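Local coordinates for protein aerobactin synthase IucA (Klebsiella pneumoniae subsp. pneumoniae, PDB 5JM8) that probably catalyses an ATP-dependent, NRPS-independent ligation step in the assembly of the virulence-associated siderophore aerobactin, joining citrate to acetylated hydroxylysine, at residues K186-G191 and G332-H337; L292-V297 and G338-E343. One frame throughout, in Å; residues are numbered along the deposited sequence.

Contact 1: K186-G191 and G332-H337; sequences KTQIAG and GLRDLH
Arg-334 and Gln-188 reach past each other beside the antiparallel pairing of strands 189-191 and 332-334, and each side chain works on the other segment's backbone. Arg-334 loses the most surface. With CG set between its own backbone N and carbonyl carbon (chi1 47°) and the chain bent at chi3, the arginine folds back over Gln-188 and Ile-189. Its CD lies 3.2 Å from Thr-187 O, and one face of the guanidinium rests on the methyl of Ala-190, whose CB stands 3.3 Å from Arg-334 NH2, offset toward the rim. Arg-334 NH1 comes within 3.1 Å of Ile-189 O.

Gln-188, buried against Leu-243 of helix 238-246, points its amide the other way along the partner segment. Gln-188 NE2 donates to Asp-335 O (2.7 Å); the acceptor lies in the glutamine's amide plane, yet the donor stands well above the plane of the carbonyl it meets. The backbone supplies the rest: Ala-190 N donates to Gly-332 O at 3.0 Å, and Arg-334 N donates to Gln-188 O at 3.1 Å.

The buried amide of Gln-188 is thus satisfied in part by a carbonyl approached from above its plane. The arginine combines packing, CG and CD against the backbone of Thr-187 and Gln-188 and a guanidinium face against Ala-190 CB, with a close approach of NH1 to a backbone carbonyl.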
ATOM      1  N   LYS A 186      36.428   6.412 -15.765  1.00 36.60           N
ATOM      2  CA  LYS A 186      35.710   6.350 -17.036  1.00 36.10           C
ATOM      3  C   LYS A 186      36.573   5.829 -18.184  1.00 42.04           C
ATOM      4  O   LYS A 186      36.053   5.312 -19.174  1.00 42.77           O
ATOM      5  CB  LYS A 186      35.167   7.730 -17.395  1.00 33.50           C
ATOM      6  CG  LYS A 186      36.236   8.794 -17.587  1.00 33.51           C
ATOM      7  CD  LYS A 186      35.602  10.138 -17.901  1.00 34.40           C
ATOM      8  CE  LYS A 186      36.644  11.223 -18.088  1.00 39.10           C
ATOM      9  NZ  LYS A 186      36.012  12.541 -18.359  1.00 41.43           N
ATOM     10  N   THR A 187      37.888   5.965 -18.047  1.00 42.97           N
ATOM     11  CA  THR A 187      38.820   5.462 -19.053  1.00 42.91           C
ATOM     12  C   THR A 187      38.815   3.941 -19.112  1.00 43.39           C
ATOM     13  O   THR A 187      39.419   3.352 -20.010  1.00 46.09           O
ATOM     14  CB  THR A 187      40.267   5.921 -18.783  1.00 43.03           C
ATOM     15  OG1 THR A 187      40.725   5.364 -17.546  1.00 43.20           O
ATOM     16  CG2 THR A 187      40.359   7.441 -18.722  1.00 43.18           C
ATOM     17  N   GLN A 188      38.148   3.310 -18.147  1.00 41.92           N
ATOM     18  CA  GLN A 188      38.048   1.856 -18.103  1.00 39.59           C
ATOM     19  C   GLN A 188      36.601   1.375 -18.208  1.00 36.70           C
ATOM     20  O   GLN A 188      36.309   0.204 -17.952  1.00 32.10           O
ATOM     21  CB  GLN A 188      38.684   1.320 -16.820  1.00 38.30           C
ATOM     22  CG  GLN A 188      40.164   1.647 -16.686  1.00 37.13           C
ATOM     23  CD  GLN A 188      40.978   1.172 -17.875  1.00 34.79           C
ATOM     24  OE1 GLN A 188      41.603   1.969 -18.573  1.00 35.67           O
ATOM     25  NE2 GLN A 188      40.978  -0.135 -18.107  1.00 34.54           N
ATOM     26  N   ILE A 189      35.706   2.281 -18.591  1.00 40.16           N
ATOM     27  CA  ILE A 189      34.294   1.950 -18.768  1.00 39.55           C
ATOM     28  C   ILE A 189      33.889   2.045 -20.231  1.00 42.31           C
ATOM     29  O   ILE A 189      33.834   3.136 -20.799  1.00 46.73           O
ATOM     30  CB  ILE A 189      33.387   2.878 -17.936  1.00 36.22           C
ATOM     31  CG1 ILE A 189      33.613   2.628 -16.445  1.00 34.67           C
ATOM     32  CG2 ILE A 189      31.918   2.648 -18.286  1.00 34.53           C
ATOM     33  CD1 ILE A 189      32.933   3.634 -15.542  1.00 33.63           C
ATOM     34  N   ALA A 190      33.597   0.894 -20.829  1.00 37.33           N
ATOM     35  CA  ALA A 190      33.077   0.832 -22.190  1.00 36.18           C
ATOM     36  C   ALA A 190      31.581   0.560 -22.138  1.00 35.92           C
ATOM     37  O   ALA A 190      31.131  -0.311 -21.396  1.00 37.07           O
ATOM     38  CB  ALA A 190      33.784  -0.247 -22.988  1.00 35.82           C
ATOM     39  N   GLY A 191      30.807   1.302 -22.921  1.00 35.41           N
ATOM     40  CA  GLY A 191      29.372   1.105 -22.938  1.00 33.09           C
ATOM     41  C   GLY A 191      28.654   1.979 -23.945  1.00 31.39           C
ATOM     42  O   GLY A 191      29.276   2.621 -24.790  1.00 29.85           O
ATOM     43  N   GLY A 332      30.560  -2.275 -19.718  1.00 34.13           N
ATOM     44  CA  GLY A 332      31.517  -3.298 -19.355  1.00 32.46           C
ATOM     45  C   GLY A 332      32.828  -2.672 -18.939  1.00 33.95           C
ATOM     46  O   GLY A 332      33.016  -1.461 -19.069  1.00 36.86           O
ATOM     47  N   LEU A 333      33.734  -3.498 -18.431  1.00 32.55           N
ATOM     48  CA  LEU A 333      35.062  -3.040 -18.059  1.00 31.81           C
ATOM     49  C   LEU A 333      36.049  -3.383 -19.160  1.00 32.78           C
ATOM     50  O   LEU A 333      35.935  -4.428 -19.802  1.00 31.69           O
ATOM     51  CB  LEU A 333      35.506  -3.673 -16.740  1.00 30.80           C
ATOM     52  CG  LEU A 333      34.677  -3.308 -15.510  1.00 31.68           C
ATOM     53  CD1 LEU A 333      35.120  -4.142 -14.320  1.00 31.71           C
ATOM     54  CD2 LEU A 333      34.793  -1.822 -15.196  1.00 34.07           C
ATOM     55  N   ARG A 334      37.004  -2.488 -19.383  1.00 35.43           N
ATOM     56  CA  ARG A 334      38.112  -2.749 -20.292  1.00 37.27           C
ATOM     57  C   ARG A 334      39.409  -2.812 -19.490  1.00 39.96           C
ATOM     58  O   ARG A 334      39.573  -2.078 -18.514  1.00 36.79           O
ATOM     59  CB  ARG A 334      38.189  -1.666 -21.372  1.00 36.17           C
ATOM     60  CG  ARG A 334      38.088  -0.263 -20.815  1.00 37.45           C
ATOM     61  CD  ARG A 334      38.521   0.801 -21.805  1.00 41.07           C
ATOM     62  NE  ARG A 334      37.752   0.785 -23.048  1.00 42.07           N
ATOM     63  CZ  ARG A 334      36.749   1.613 -23.326  1.00 38.54           C
ATOM     64  NH1 ARG A 334      36.365   2.531 -22.448  1.00 35.87           N
ATOM     65  NH2 ARG A 334      36.122   1.522 -24.490  1.00 37.02           N
ATOM     66  N   ASP A 335      40.325  -3.693 -19.886  1.00 42.96           N
ATOM     67  CA  ASP A 335      41.603  -3.809 -19.189  1.00 44.78           C
ATOM     68  C   ASP A 335      42.462  -2.571 -19.460  1.00 48.11           C
ATOM     69  O   ASP A 335      42.010  -1.621 -20.098  1.00 47.85           O
ATOM     70  CB  ASP A 335      42.343  -5.095 -19.596  1.00 43.89           C
ATOM     71  CG  ASP A 335      42.613  -5.186 -21.091  1.00 44.27           C
ATOM     72  OD1 ASP A 335      42.675  -4.142 -21.772  1.00 46.48           O
ATOM     73  OD2 ASP A 335      42.776  -6.321 -21.587  1.00 42.39           O
ATOM     74  N   LEU A 336      43.697  -2.583 -18.971  1.00 49.08           N
ATOM     75  CA  LEU A 336      44.575  -1.423 -19.088  1.00 49.91           C
ATOM     76  C   LEU A 336      44.924  -1.108 -20.541  1.00 52.43           C
ATOM     77  O   LEU A 336      45.266   0.027 -20.871  1.00 56.05           O
ATOM     78  CB  LEU A 336      45.853  -1.652 -18.284  1.00 50.11           C
ATOM     79  CG  LEU A 336      46.725  -0.414 -18.083  1.00 52.39           C
ATOM     80  CD1 LEU A 336      47.240  -0.374 -16.655  1.00 51.48           C
ATOM     81  CD2 LEU A 336      47.875  -0.399 -19.080  1.00 56.68           C
ATOM     82  N   HIS A 337      44.836  -2.115 -21.404  1.00 53.04           N
ATOM     83  CA  HIS A 337      45.105  -1.937 -22.828  1.00 53.44           C
ATOM     84  C   HIS A 337      43.859  -1.510 -23.602  1.00 51.85           C
ATOM     85  O   HIS A 337      43.927  -1.251 -24.805  1.00 53.41           O
ATOM     86  CB  HIS A 337      45.664  -3.230 -23.423  1.00 55.66           C
ATOM     87  CG  HIS A 337      46.960  -3.661 -22.812  1.00 59.72           C
ATOM     88  ND1 HIS A 337      48.099  -2.886 -22.861  1.00 60.93           N
ATOM     89  CD2 HIS A 337      47.297  -4.786 -22.139  1.00 61.77           C
ATOM     90  CE1 HIS A 337      49.083  -3.516 -22.243  1.00 62.19           C
ATOM     91  NE2 HIS A 337      48.623  -4.671 -21.796  1.00 62.89           N
TER

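Contact 2: L292-V297 and G338-E343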
ATOM      1  N   LEU A 292      27.852 -12.781 -21.706  1.00 32.56           N
ATOM      2  CA  LEU A 292      27.416 -11.939 -22.812  1.00 28.17           C
ATOM      3  C   LEU A 292      28.597 -11.566 -23.690  1.00 30.91           C
ATOM      4  O   LEU A 292      29.750 -11.664 -23.272  1.00 33.63           O
ATOM      5  CB  LEU A 292      26.743 -10.667 -22.297  1.00 23.40           C
ATOM      6  CG  LEU A 292      25.410 -10.832 -21.570  1.00 22.95           C
ATOM      7  CD1 LEU A 292      24.981  -9.502 -20.972  1.00 23.71           C
ATOM      8  CD2 LEU A 292      24.349 -11.370 -22.517  1.00 24.09           C
ATOM      9  N   SER A 293      28.296 -11.138 -24.910  1.00 29.03           N
ATOM     10  CA  SER A 293      29.306 -10.607 -25.809  1.00 31.28           C
ATOM     11  C   SER A 293      28.867  -9.233 -26.292  1.00 30.83           C
ATOM     12  O   SER A 293      27.677  -8.912 -26.272  1.00 30.49           O
ATOM     13  CB  SER A 293      29.529 -11.549 -26.992  1.00 35.81           C
ATOM     14  OG  SER A 293      28.347 -11.694 -27.757  1.00 40.33           O
ATOM     15  N   VAL A 294      29.833  -8.421 -26.709  1.00 28.60           N
ATOM     16  CA  VAL A 294      29.541  -7.111 -27.279  1.00 27.10           C
ATOM     17  C   VAL A 294      28.555  -7.272 -28.426  1.00 27.05           C
ATOM     18  O   VAL A 294      27.652  -6.465 -28.611  1.00 30.47           O
ATOM     19  CB  VAL A 294      30.819  -6.422 -27.785  1.00 28.41           C
ATOM     20  CG1 VAL A 294      30.479  -5.146 -28.546  1.00 29.30           C
ATOM     21  CG2 VAL A 294      31.751  -6.122 -26.625  1.00 28.49           C
ATOM     22  N   LYS A 295      28.760  -8.338 -29.189  1.00 27.44           N
ATOM     23  CA  LYS A 295      27.878  -8.734 -30.275  1.00 28.36           C
ATOM     24  C   LYS A 295      26.405  -8.772 -29.862  1.00 29.40           C
ATOM     25  O   LYS A 295      25.568  -8.081 -30.442  1.00 30.64           O
ATOM     26  CB  LYS A 295      28.322 -10.107 -30.773  1.00 27.84           C
ATOM     27  CG  LYS A 295      27.577 -10.669 -31.960  1.00 28.96           C
ATOM     28  CD  LYS A 295      28.163 -12.035 -32.291  1.00 31.00           C
ATOM     29  CE  LYS A 295      27.539 -12.661 -33.520  1.00 30.46           C
ATOM     30  NZ  LYS A 295      27.962 -11.942 -34.742  1.00 30.90           N
ATOM     31  N   GLU A 296      26.104  -9.574 -28.844  1.00 30.30           N
ATOM     32  CA  GLU A 296      24.729  -9.795 -28.397  1.00 26.23           C
ATOM     33  C   GLU A 296      24.080  -8.547 -27.801  1.00 24.11           C
ATOM     34  O   GLU A 296      22.878  -8.340 -27.950  1.00 23.13           O
ATOM     35  CB  GLU A 296      24.690 -10.929 -27.368  1.00 25.03           C
ATOM     36  CG  GLU A 296      25.153 -12.279 -27.908  1.00 30.46           C
ATOM     37  CD  GLU A 296      25.442 -13.290 -26.810  1.00 37.27           C
ATOM     38  OE1 GLU A 296      25.081 -13.029 -25.644  1.00 42.62           O
ATOM     39  OE2 GLU A 296      26.034 -14.347 -27.116  1.00 37.63           O
ATOM     40  N   VAL A 297      24.865  -7.718 -27.122  1.00 26.42           N
ATOM     41  CA  VAL A 297      24.309  -6.528 -26.486  1.00 28.18           C
ATOM     42  C   VAL A 297      24.062  -5.427 -27.515  1.00 24.08           C
ATOM     43  O   VAL A 297      23.290  -4.501 -27.264  1.00 23.69           O
ATOM     44  CB  VAL A 297      25.227  -5.999 -25.353  1.00 26.29           C
ATOM     45  CG1 VAL A 297      25.356  -7.039 -24.247  1.00 24.04           C
ATOM     46  CG2 VAL A 297      26.597  -5.613 -25.883  1.00 28.41           C
ATOM     47  N   GLY A 338      42.723  -1.450 -22.912  1.00 44.31           N
ATOM     48  CA  GLY A 338      41.484  -0.988 -23.513  1.00 44.11           C
ATOM     49  C   GLY A 338      40.622  -2.091 -24.102  1.00 40.27           C
ATOM     50  O   GLY A 338      39.705  -1.819 -24.877  1.00 37.65           O
ATOM     51  N   ASN A 339      40.911  -3.336 -23.735  1.00 41.44           N
ATOM     52  CA  ASN A 339      40.162  -4.482 -24.243  1.00 40.49           C
ATOM     53  C   ASN A 339      38.931  -4.805 -23.408  1.00 43.45           C
ATOM     54  O   ASN A 339      39.043  -5.151 -22.232  1.00 45.13           O
ATOM     55  CB  ASN A 339      41.061  -5.715 -24.306  1.00 38.69           C
ATOM     56  CG  ASN A 339      42.118  -5.608 -25.381  1.00 41.65           C
ATOM     57  OD1 ASN A 339      43.314  -5.653 -25.098  1.00 47.05           O
ATOM     58  ND2 ASN A 339      41.681  -5.467 -26.627  1.00 39.89           N
ATOM     59  N   ILE A 340      37.760  -4.707 -24.033  1.00 43.14           N
ATOM     60  CA  ILE A 340      36.499  -5.033 -23.377  1.00 39.92           C
ATOM     61  C   ILE A 340      36.528  -6.453 -22.825  1.00 39.09           C
ATOM     62  O   ILE A 340      36.723  -7.415 -23.569  1.00 40.16           O
ATOM     63  CB  ILE A 340      35.302  -4.893 -24.345  1.00 37.94           C
ATOM     64  CG1 ILE A 340      35.158  -3.441 -24.805  1.00 39.30           C
ATOM     65  CG2 ILE A 340      34.007  -5.365 -23.673  1.00 35.79           C
ATOM     66  CD1 ILE A 340      34.118  -3.232 -25.894  1.00 40.11           C
ATOM     67  N   MET A 341      36.332  -6.571 -21.516  1.00 38.69           N
ATOM     68  CA  MET A 341      36.286  -7.872 -20.861  1.00 35.33           C
ATOM     69  C   MET A 341      34.839  -8.357 -20.791  1.00 34.31           C
ATOM     70  O   MET A 341      34.048  -7.873 -19.980  1.00 31.00           O
ATOM     71  CB  MET A 341      36.905  -7.788 -19.467  1.00 33.82           C
ATOM     72  CG  MET A 341      38.295  -7.157 -19.443  1.00 36.40           C
ATOM     73  SD  MET A 341      39.482  -7.933 -20.555  1.00 38.89           S
ATOM     74  CE  MET A 341      39.502  -9.613 -19.935  1.00 40.01           C
ATOM     75  N   GLN A 342      34.503  -9.319 -21.646  1.00 34.15           N
ATOM     76  CA  GLN A 342      33.122  -9.762 -21.815  1.00 32.94           C
ATOM     77  C   GLN A 342      32.514 -10.337 -20.542  1.00 31.06           C
ATOM     78  O   GLN A 342      31.294 -10.355 -20.384  1.00 28.09           O
ATOM     79  CB  GLN A 342      33.039 -10.803 -22.931  1.00 33.14           C
ATOM     80  CG  GLN A 342      33.146 -10.216 -24.327  1.00 36.40           C
ATOM     81  CD  GLN A 342      32.844 -11.233 -25.409  1.00 42.80           C
ATOM     82  OE1 GLN A 342      32.709 -12.425 -25.135  1.00 49.16           O
ATOM     83  NE2 GLN A 342      32.727 -10.764 -26.646  1.00 42.56           N
ATOM     84  N   GLU A 343      33.364 -10.805 -19.636  1.00 32.87           N
ATOM     85  CA  GLU A 343      32.893 -11.388 -18.388  1.00 33.62           C
ATOM     86  C   GLU A 343      32.387 -10.318 -17.417  1.00 33.58           C
ATOM     87  O   GLU A 343      31.798 -10.642 -16.386  1.00 36.81           O
ATOM     88  CB  GLU A 343      34.010 -12.209 -17.737  1.00 37.69           C
ATOM     89  CG  GLU A 343      34.471 -13.394 -18.577  1.00 44.22           C
ATOM     90  CD  GLU A 343      35.356 -14.356 -17.804  1.00 50.87           C
ATOM     91  OE1 GLU A 343      35.966 -13.929 -16.801  1.00 56.57           O
ATOM     92  OE2 GLU A 343      35.437 -15.542 -18.194  1.00 50.86           O
TER
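A helix N-terminus meets a chain corner here: Ser-293 is the N-cap of helix 294-306, and Gln-342 lies against it from the bend that follows strand 340-341. The cap itself is local. Ser-293 OG, placed between its backbone N and carbonyl carbon (chi1 62°), accepts from Glu-296 N at 3.3 Å, so the hydroxyl is turned to the first turn of its own helix, and it is the CB that faces Gln-342.

Gln-342 buries more surface than any other residue of the pair of segments. Its chain runs extended beyond CG and lays the amide alongside Ser-293, NE2 3.3 Å from Ser-293 CB and 3.7 Å from Val-294 N. Nearer its root, Gln-342 CB sits 3.4 Å from Leu-292 O. No hydrogen bond joins the two segments; the amide contributes by contact alone. Beside it is a small apolar patch, in which the Val-294 and Ile-340 side chains cross at about a right angle. Val-294 CG2 touches both CG2 and CD1 of Ile-340, the former at 3.8 Å.

One polar tie common to both segments is Ser-280 of strand 275-284, whose OG is hydrogen-bonded to Leu-292 N and Gln-342 O. Strand 340-341 pairs with strand 329-334. Just ahead of the helix, the Leu-292 side chain leads away from Gln-342 and is about 6 Å from the bound ATP, so the 292-297 side of this surface contact lies near the nucleotide.

Contact 1 and contact 2 have centres 11 Å apart, and both reach the same branched antiparallel sheet in the IucA/IucC region of the chain. Their segments alternate along the chain, 186-191, 292-297, 332-337 and 338-343, and the last two are consecutive, so a single hairpin serves both. Its strands, 329-334 and 340-341, are joined where Met-341 N lies 2.8 Å from Leu-333 O, a probable hydrogen bond, while Ala-190 CB packs against Ile-340 CG1. Strand 329-334 pairs with strand 189-193, while Ile-340 and Gln-342, at and just after strand 340-341, meet the start of helix 294-306. The arrangement connects a peripheral strand pair to a helix start near the ATP.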